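Aspartokinase (Synechocystis, PDB 3L76) probably catalyses the ATP-dependent phosphorylation of aspartate to 4-phospho-L-aspartate, the first step towards threonine and lysine, and binds both these amino acids at its ACT domains. Local coordinates at residues L276-R281 / Q345-I350; G283-L288 / N312-T317. All coordinates share one frame; numbering follows the deposited sequence. Where two conformers were deposited one is given.

Contact 1 (L276-R281 / Q345-I350); sequences LRVPDR and QEAEII. With THR (threonine), chain C; SO4 (sulfate ion), chain G.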
ATOM      1  N   LEU A 276       5.248  30.430  54.483  1.00 31.26           N
ATOM      2  CA  LEU A 276       6.537  30.869  53.958  1.00 34.86           C
ATOM      3  C   LEU A 276       7.705  30.436  54.839  1.00 42.78           C
ATOM      4  O   LEU A 276       7.583  30.385  56.064  1.00 41.98           O
ATOM      5  CB  LEU A 276       6.551  32.392  53.862  1.00 32.52           C
ATOM      6  CG  LEU A 276       5.443  33.052  53.057  1.00 40.17           C
ATOM      7  CD1 LEU A 276       5.513  34.550  53.238  1.00 20.14           C
ATOM      8  CD2 LEU A 276       5.541  32.659  51.582  1.00 26.69           C
ATOM      9  N   ARG A 277       8.832  30.141  54.199  1.00 47.32           N
ATOM     10  CA  ARG A 277      10.103  29.916  54.888  1.00 41.70           C
ATOM     11  C   ARG A 277      10.010  28.862  55.982  1.00 49.86           C
ATOM     12  O   ARG A 277      10.446  29.076  57.116  1.00 34.57           O
ATOM     13  CB  ARG A 277      10.636  31.224  55.476  1.00 33.53           C
ATOM     14  CG  ARG A 277      12.126  31.196  55.758  1.00 40.59           C
ATOM     15  CD  ARG A 277      12.658  32.591  55.955  1.00 38.40           C
ATOM     16  NE  ARG A 277      14.112  32.622  55.971  1.00 51.78           N
ATOM     17  CZ  ARG A 277      14.820  33.658  56.397  1.00 54.82           C
ATOM     18  NH1 ARG A 277      14.211  34.746  56.852  1.00 43.04           N
ATOM     19  NH2 ARG A 277      16.136  33.607  56.368  1.00 45.07           N
ATOM     20  N   VAL A 278       9.427  27.730  55.636  1.00 42.61           N
ATOM     21  CA  VAL A 278       9.329  26.604  56.543  1.00 34.63           C
ATOM     22  C   VAL A 278      10.611  25.774  56.340  1.00 36.18           C
ATOM     23  O   VAL A 278      11.288  25.924  55.325  1.00 39.17           O
ATOM     24  CB  VAL A 278       8.022  25.807  56.235  1.00 30.56           C
ATOM     25  CG1 VAL A 278       8.285  24.712  55.225  1.00 37.36           C
ATOM     26  CG2 VAL A 278       7.421  25.235  57.485  1.00 79.17           C
ATOM     27  N   PRO A 279      10.973  24.920  57.314  1.00 48.75           N
ATOM     28  CA  PRO A 279      12.207  24.131  57.154  1.00 50.64           C
ATOM     29  C   PRO A 279      12.115  23.106  56.020  1.00 62.88           C
ATOM     30  O   PRO A 279      11.088  22.437  55.864  1.00 58.67           O
ATOM     31  CB  PRO A 279      12.354  23.411  58.510  1.00 40.61           C
ATOM     32  CG  PRO A 279      11.536  24.216  59.471  1.00 38.06           C
ATOM     33  CD  PRO A 279      10.394  24.778  58.664  1.00 63.70           C
ATOM     34  N   ASP A 280      13.184  22.976  55.241  1.00 51.40           N
ATOM     35  CA  ASP A 280      13.195  22.019  54.135  1.00 40.87           C
ATOM     36  C   ASP A 280      13.714  20.657  54.553  1.00 47.15           C
ATOM     37  O   ASP A 280      14.844  20.294  54.244  1.00 41.82           O
ATOM     38  CB  ASP A 280      14.023  22.545  52.959  1.00 46.17           C
ATOM     39  CG  ASP A 280      14.035  21.581  51.778  1.00 64.66           C
ATOM     40  OD1 ASP A 280      13.113  20.734  51.669  1.00 47.39           O
ATOM     41  OD2 ASP A 280      14.966  21.669  50.956  1.00 58.16           O
ATOM     42  N   ARG A 281      12.876  19.900  55.247  1.00 32.33           N
ATOM     43  CA  ARG A 281      13.243  18.574  55.711  1.00 50.71           C
ATOM     44  C   ARG A 281      12.017  17.669  55.694  1.00 60.75           C
ATOM     45  O   ARG A 281      10.894  18.155  55.699  1.00 48.64           O
ATOM     46  CB  ARG A 281      13.802  18.658  57.132  1.00 53.74           C
ATOM     47  CG  ARG A 281      12.833  19.258  58.138  1.00 58.26           C
ATOM     48  CD  ARG A 281      13.315  19.085  59.576  1.00 76.66           C
ATOM     49  NE  ARG A 281      12.361  19.672  60.514  1.00 85.65           N
ATOM     50  CZ  ARG A 281      12.582  20.765  61.238  1.00 87.71           C
ATOM     51  NH1 ARG A 281      13.747  21.397  61.167  1.00 90.98           N
ATOM     52  NH2 ARG A 281      11.630  21.218  62.042  1.00 61.76           N
ATOM     53  N   GLN A 345      11.324  35.089  61.602  1.00 43.63           N
ATOM     54  CA  GLN A 345      11.829  34.660  60.289  1.00 55.12           C
ATOM     55  C   GLN A 345      11.584  33.194  59.938  1.00 54.16           C
ATOM     56  O   GLN A 345      12.348  32.618  59.170  1.00 45.24           O
ATOM     57  CB  GLN A 345      13.330  34.922  60.166  1.00 32.38           C
ATOM     58  CG  GLN A 345      13.757  36.370  60.335  1.00 63.13           C
ATOM     59  CD  GLN A 345      15.259  36.489  60.506  1.00 58.47           C
ATOM     60  OE1 GLN A 345      15.950  35.481  60.622  1.00 45.23           O
ATOM     61  NE2 GLN A 345      15.768  37.714  60.530  1.00 42.31           N
ATOM     62  N   GLU A 346      10.533  32.599  60.493  1.00 42.68           N
ATOM     63  CA  GLU A 346      10.247  31.188  60.271  1.00 50.10           C
ATOM     64  C   GLU A 346       8.759  30.911  60.170  1.00 57.52           C
ATOM     65  O   GLU A 346       7.981  31.374  60.995  1.00 72.50           O
ATOM     66  CB  GLU A 346      10.810  30.346  61.414  1.00 45.34           C
ATOM     67  CG  GLU A 346      12.278  30.519  61.609  1.00 45.67           C
ATOM     68  CD  GLU A 346      12.823  29.664  62.733  1.00 45.06           C
ATOM     69  OE1 GLU A 346      13.904  30.012  63.243  1.00 42.63           O
ATOM     70  OE2 GLU A 346      12.181  28.660  63.110  1.00 40.42           O
ATOM     71  N   ALA A 347       8.372  30.136  59.164  1.00 54.44           N
ATOM     72  CA  ALA A 347       7.003  29.654  59.053  1.00 38.13           C
ATOM     73  C   ALA A 347       5.955  30.746  59.315  1.00 49.85           C
ATOM     74  O   ALA A 347       5.265  30.718  60.326  1.00 50.52           O
ATOM     75  CB  ALA A 347       6.806  28.495  60.002  1.00 28.54           C
ATOM     76  N   GLU A 348       5.849  31.698  58.396  1.00 39.45           N
ATOM     77  CA  GLU A 348       4.935  32.832  58.499  1.00 47.96           C
ATOM     78  C   GLU A 348       3.799  32.603  57.510  1.00 52.96           C
ATOM     79  O   GLU A 348       4.020  32.063  56.426  1.00 49.96           O
ATOM     80  CB  GLU A 348       5.698  34.125  58.193  1.00 46.40           C
ATOM     81  CG  GLU A 348       4.865  35.296  57.693  1.00 78.68           C
ATOM     82  CD  GLU A 348       5.709  36.343  56.975  1.00 87.82           C
ATOM     83  OE1 GLU A 348       5.151  37.407  56.622  1.00 55.34           O
ATOM     84  OE2 GLU A 348       6.921  36.096  56.762  1.00 92.61           O
ATOM     85  N   ILE A 349       2.587  32.997  57.880  1.00 44.58           N
ATOM     86  CA  ILE A 349       1.419  32.711  57.064  0.63 30.25           C
ATOM     87  C   ILE A 349       0.931  33.948  56.301  1.00 48.78           C
ATOM     88  O   ILE A 349       0.885  35.049  56.856  1.00 49.19           O
ATOM     89  CB  ILE A 349       0.291  32.099  57.919  0.63 37.34           C
ATOM     90  CG1 ILE A 349       0.781  30.814  58.587  0.63 30.88           C
ATOM     91  CG2 ILE A 349      -0.951  31.826  57.084  0.63 44.49           C
ATOM     92  CD1 ILE A 349       1.678  31.062  59.799  0.63 53.20           C
ATOM     93  N   ILE A 350       0.595  33.759  55.018  1.00 38.77           N
ATOM     94  CA  ILE A 350      -0.038  34.812  54.229  1.00 28.77           C
ATOM     95  C   ILE A 350      -1.261  34.240  53.546  1.00 51.57           C
ATOM     96  O   ILE A 350      -1.439  33.022  53.475  1.00 48.01           O
ATOM     97  CB  ILE A 350       0.900  35.455  53.200  1.00 29.76           C
ATOM     98  CG1 ILE A 350       1.150  34.487  52.031  1.00 37.26           C
ATOM     99  CG2 ILE A 350       2.180  35.942  53.882  1.00 16.89           C
ATOM    100  CD1 ILE A 350       2.349  34.833  51.173  1.00 43.58           C
TER
HETATM  101  N   THR C 601      10.750  19.160  52.310  1.00 26.39           N
HETATM  102  CA  THR C 601       9.563  19.262  53.169  1.00 42.37           C
HETATM  103  C   THR C 601       8.921  17.902  53.422  1.00 52.17           C
HETATM  104  O   THR C 601       9.373  16.882  52.873  1.00 37.35           O
HETATM  105  CB  THR C 601       8.520  20.244  52.600  1.00 42.93           C
HETATM  106  OG1 THR C 601       8.059  19.779  51.320  1.00 48.67           O
HETATM  107  CG2 THR C 601       9.151  21.619  52.424  1.00 32.62           C
HETATM  108  OXT THR C 601       7.966  17.808  54.203  1.00 35.10           O
HETATM  109  S   SO4 G 605      16.890  30.110  55.097  0.50 35.26           S
HETATM  110  O1  SO4 G 605      16.763  30.435  53.709  0.50 39.58           O
HETATM  111  O2  SO4 G 605      15.756  29.508  55.762  0.50 40.76           O
HETATM  112  O3  SO4 G 605      17.959  29.136  55.144  0.50 40.76           O
HETATM  113  O4  SO4 G 605      17.073  31.347  55.792  0.50 39.95           O

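Contact 2 (G283-L288 / N312-T317); sequences GVASKL and NDIAFT. With THR (threonine), chain C.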
ATOM      1  N   GLY A 283       8.869  15.573  56.700  1.00 46.93           N
ATOM      2  CA  GLY A 283       7.894  15.680  57.766  1.00 41.41           C
ATOM      3  C   GLY A 283       7.105  16.973  57.791  1.00 50.24           C
ATOM      4  O   GLY A 283       6.007  17.019  58.338  1.00 42.28           O
ATOM      5  N   VAL A 284       7.659  18.028  57.206  1.00 33.03           N
ATOM      6  CA  VAL A 284       7.015  19.329  57.243  1.00 39.87           C
ATOM      7  C   VAL A 284       5.662  19.322  56.520  1.00 60.77           C
ATOM      8  O   VAL A 284       4.624  19.617  57.128  1.00 44.58           O
ATOM      9  CB  VAL A 284       7.911  20.419  56.668  1.00 58.47           C
ATOM     10  CG1 VAL A 284       7.235  21.766  56.806  1.00 48.10           C
ATOM     11  CG2 VAL A 284       9.244  20.429  57.388  1.00 68.95           C
ATOM     12  N   ALA A 285       5.656  18.982  55.234  1.00 49.14           N
ATOM     13  CA  ALA A 285       4.397  19.006  54.487  1.00 45.05           C
ATOM     14  C   ALA A 285       3.421  18.028  55.112  1.00 43.25           C
ATOM     15  O   ALA A 285       2.243  18.338  55.265  1.00 36.82           O
ATOM     16  CB  ALA A 285       4.611  18.694  53.007  1.00 46.00           C
ATOM     17  N   SER A 286       3.926  16.854  55.486  1.00 39.50           N
ATOM     18  CA  SER A 286       3.119  15.863  56.181  1.00 52.18           C
ATOM     19  C   SER A 286       2.312  16.477  57.329  1.00 56.34           C
ATOM     20  O   SER A 286       1.092  16.345  57.367  1.00 56.65           O
ATOM     21  CB  SER A 286       3.998  14.740  56.713  1.00 65.56           C
ATOM     22  OG  SER A 286       3.202  13.724  57.287  1.00 67.28           O
ATOM     23  N   LYS A 287       2.989  17.167  58.247  1.00 58.61           N
ATOM     24  CA  LYS A 287       2.313  17.746  59.411  1.00 67.60           C
ATOM     25  C   LYS A 287       1.294  18.821  59.054  1.00 58.47           C
ATOM     26  O   LYS A 287       0.179  18.806  59.558  1.00 52.82           O
ATOM     27  CB  LYS A 287       3.297  18.297  60.452  1.00 61.44           C
ATOM     28  CG  LYS A 287       2.570  18.934  61.632  1.00 79.54           C
ATOM     29  CD  LYS A 287       3.412  18.994  62.887  1.00 98.13           C
ATOM     30  CE  LYS A 287       2.538  18.906  64.142  1.00111.35           C
ATOM     31  NZ  LYS A 287       1.875  17.572  64.299  1.00103.37           N
ATOM     32  N   LEU A 288       1.689  19.756  58.200  1.00 45.78           N
ATOM     33  CA  LEU A 288       0.779  20.791  57.716  1.00 41.34           C
ATOM     34  C   LEU A 288      -0.573  20.215  57.294  1.00 57.78           C
ATOM     35  O   LEU A 288      -1.624  20.568  57.834  1.00 54.63           O
ATOM     36  CB  LEU A 288       1.388  21.513  56.515  1.00 47.44           C
ATOM     37  CG  LEU A 288       1.112  23.010  56.336  1.00 51.76           C
ATOM     38  CD1 LEU A 288       1.298  23.420  54.863  1.00 31.61           C
ATOM     39  CD2 LEU A 288      -0.255  23.414  56.833  1.00 46.03           C
ATOM     40  N   ASN A 312      11.727  26.170  52.396  1.00 38.49           N
ATOM     41  CA  ASN A 312      10.833  26.307  51.247  1.00 46.54           C
ATOM     42  C   ASN A 312       9.515  26.961  51.642  1.00 42.58           C
ATOM     43  O   ASN A 312       9.248  27.137  52.822  1.00 37.26           O
ATOM     44  CB  ASN A 312      10.558  24.939  50.616  1.00 38.19           C
ATOM     45  CG  ASN A 312      10.304  25.022  49.124  1.00 36.82           C
ATOM     46  OD1 ASN A 312       9.913  26.061  48.603  1.00 34.55           O
ATOM     47  ND2 ASN A 312      10.533  23.920  48.429  1.00 28.39           N
ATOM     48  N   ASP A 313       8.694  27.317  50.653  1.00 42.72           N
ATOM     49  CA  ASP A 313       7.319  27.739  50.921  1.00  9.98           C
ATOM     50  C   ASP A 313       6.352  26.601  50.558  1.00 36.26           C
ATOM     51  O   ASP A 313       6.670  25.714  49.763  1.00 35.67           O
ATOM     52  CB  ASP A 313       6.970  28.990  50.142  1.00 26.19           C
ATOM     53  CG  ASP A 313       7.988  30.103  50.309  1.00 50.47           C
ATOM     54  OD1 ASP A 313       8.530  30.301  51.424  1.00 49.33           O
ATOM     55  OD2 ASP A 313       8.230  30.799  49.305  1.00 44.62           O
ATOM     56  N   ILE A 314       5.178  26.610  51.166  1.00 26.88           N
ATOM     57  CA  ILE A 314       4.113  25.710  50.767  1.00 26.15           C
ATOM     58  C   ILE A 314       2.821  26.501  50.537  1.00 43.51           C
ATOM     59  O   ILE A 314       2.366  27.232  51.418  1.00 37.63           O
ATOM     60  CB  ILE A 314       3.883  24.614  51.783  1.00 28.36           C
ATOM     61  CG1 ILE A 314       5.170  23.809  51.988  1.00 45.52           C
ATOM     62  CG2 ILE A 314       2.744  23.715  51.326  1.00 35.17           C
ATOM     63  CD1 ILE A 314       5.051  22.666  52.983  1.00 44.63           C
ATOM     64  N   ALA A 315       2.246  26.376  49.344  1.00 36.75           N
ATOM     65  CA  ALA A 315       1.033  27.110  49.021  1.00 30.86           C
ATOM     66  C   ALA A 315      -0.067  26.145  48.678  1.00 29.02           C
ATOM     67  O   ALA A 315       0.184  25.089  48.121  1.00 43.29           O
ATOM     68  CB  ALA A 315       1.263  28.089  47.890  1.00 15.70           C
ATOM     69  N   PHE A 316      -1.283  26.494  49.068  1.00 31.98           N
ATOM     70  CA  PHE A 316      -2.450  25.709  48.697  1.00 38.62           C
ATOM     71  C   PHE A 316      -3.655  26.618  48.517  1.00 37.00           C
ATOM     72  O   PHE A 316      -3.637  27.773  48.934  1.00 21.22           O
ATOM     73  CB  PHE A 316      -2.724  24.584  49.695  1.00 37.54           C
ATOM     74  CG  PHE A 316      -3.005  25.050  51.090  1.00 35.72           C
ATOM     75  CD1 PHE A 316      -4.291  25.308  51.500  1.00 38.06           C
ATOM     76  CD2 PHE A 316      -1.978  25.205  52.003  1.00 53.08           C
ATOM     77  CE1 PHE A 316      -4.552  25.723  52.799  1.00 43.56           C
ATOM     78  CE2 PHE A 316      -2.236  25.627  53.297  1.00 49.22           C
ATOM     79  CZ  PHE A 316      -3.522  25.884  53.690  1.00 47.83           C
ATOM     80  N   THR A 317      -4.680  26.122  47.836  1.00 30.26           N
ATOM     81  CA  THR A 317      -5.906  26.890  47.720  1.00 23.24           C
ATOM     82  C   THR A 317      -7.070  26.136  48.296  1.00 35.85           C
ATOM     83  O   THR A 317      -7.053  24.921  48.451  1.00 38.71           O
ATOM     84  CB  THR A 317      -6.255  27.296  46.264  1.00 30.52           C
ATOM     85  OG1 THR A 317      -6.591  26.130  45.491  1.00 28.79           O
ATOM     86  CG2 THR A 317      -5.096  28.062  45.637  1.00 34.97           C
TER
HETATM   87  N   THR C 601      10.750  19.160  52.310  1.00 26.39           N
HETATM   88  CA  THR C 601       9.563  19.262  53.169  1.00 42.37           C
HETATM   89  C   THR C 601       8.921  17.902  53.422  1.00 52.17           C
HETATM   90  O   THR C 601       9.373  16.882  52.873  1.00 37.35           O
HETATM   91  CB  THR C 601       8.520  20.244  52.600  1.00 42.93           C
HETATM   92  OG1 THR C 601       8.059  19.779  51.320  1.00 48.67           O
HETATM   93  CG2 THR C 601       9.151  21.619  52.424  1.00 32.62           C
HETATM   94  OXT THR C 601       7.966  17.808  54.203  1.00 35.10           O

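Contact 1 (L276-R281 / Q345-I350)
Leu276 and Glu348 form an antiparallel, hydrogen-bonded pair where strand 271-279 meets the beginning of strand 348-361, in a partly buried part of the ACT region. Leu276 N donates to Glu348 O at 2.8 Å, almost straight and in the carbonyl plane; the return bond from Glu348 N to Leu276 O is longer and more bent. An extra residue then enters the pairing: Ala347 and Glu348 both face Leu276, and Ala347 N turns to Arg277 O, 3.1 Å away, arriving above the carbonyl plane. Beyond the paired backbones, Leu276 and Ile350 cross at about a right angle, with Leu276 CD1 resting 3.7 Å from Ile350 CG2. Arg277 leaves its backbone with CG anti to N (chi1 -159°) and runs extended alongside Gln345, its NH1 beside Gln345 CB. The edge of its guanidinium meets a sulfate, probably from the crystallisation liquor: NH2 is hydrogen-bonded to O4 and NE to the same oxygen only weakly, while Ser311 and Asn310 bind the ion too. Replacing Arg277 by alanine would remove the guanidinium, probably leaving the sulfate to Ser311 and Asn310 and Gln345 without the chain that runs beside it. Past Pro279, Asp280 OD1 accepts a hydrogen bond from the amino group of the bound threonine. The pairing of Ala347 and Glu348 with the single Leu276 is a G1 beta bulge, set here between neighbouring strands of an ACT-domain sheet.

Contact 2 (G283-L288 / N312-T317)
Val284 and Ala285, in the first turn of helix 284-294, meet Ile314 of strand 311-318, just after Gly283 has taken the N-cap position. Gly283 has a positive phi of 106°, and with its backbone angles a side chain would collide with the carbonyl oxygen of the preceding residue. Val284 comes only loosely against the strand, its CG1 4.5 Å from Ile314 CD1. Ala285 offers a closer surface, with CB 4.0 Å from Ile314 CD1, and its backbone N donates to OXT of the bound threonine at 2.8 Å. The ligand carboxylate thus sits at the helix N-terminus, where the helix dipole would be expected to favour its negative charge. This is the helix-on-sheet layer of an ACT domain, with the threonine at the helix start, where Asn557 and Ile558, from a later ACT range, help to complete the pocket; the short segments' axes approach to 10.6 Å and diverge by 33°. Ile314 reaches Ala285 because its CG1 is anti to the carbonyl carbon (chi1 -58°), which leaves CG2 for the next turn of the helix. There Leu288 and Ile314 reach toward each other tip to tip, Leu288 CD1 lying 3.8 Å from Ile314 CG2. The same Leu288 CD1 also approaches Phe316 CE2, obliquely to the ring, while Ile333 of helix 323-333 packs on Leu288 as well.

How the contacts relate
Contacts 1 and 2 illustrate how the chemistry of an ACT region changes with depth. The touching residues of contact 2 are all buried and purely apolar across the helix-to-strand interface, whereas contact 1 is only partly buried, rests on backbone hydrogen bonds between strands and ends in a charged fringe. Their elements interlock: strand 271-279 serves contact 1 and pairs with strand 311-318 of contact 2, then leads on to helix 284-294. At the join, Arg277 N lies 2.8 Å from Asp313 OD1, a probable hydrogen bond, and Arg277 and Val278 both face Asn312 in a second G1 bulge. Both contacts border one threonine site.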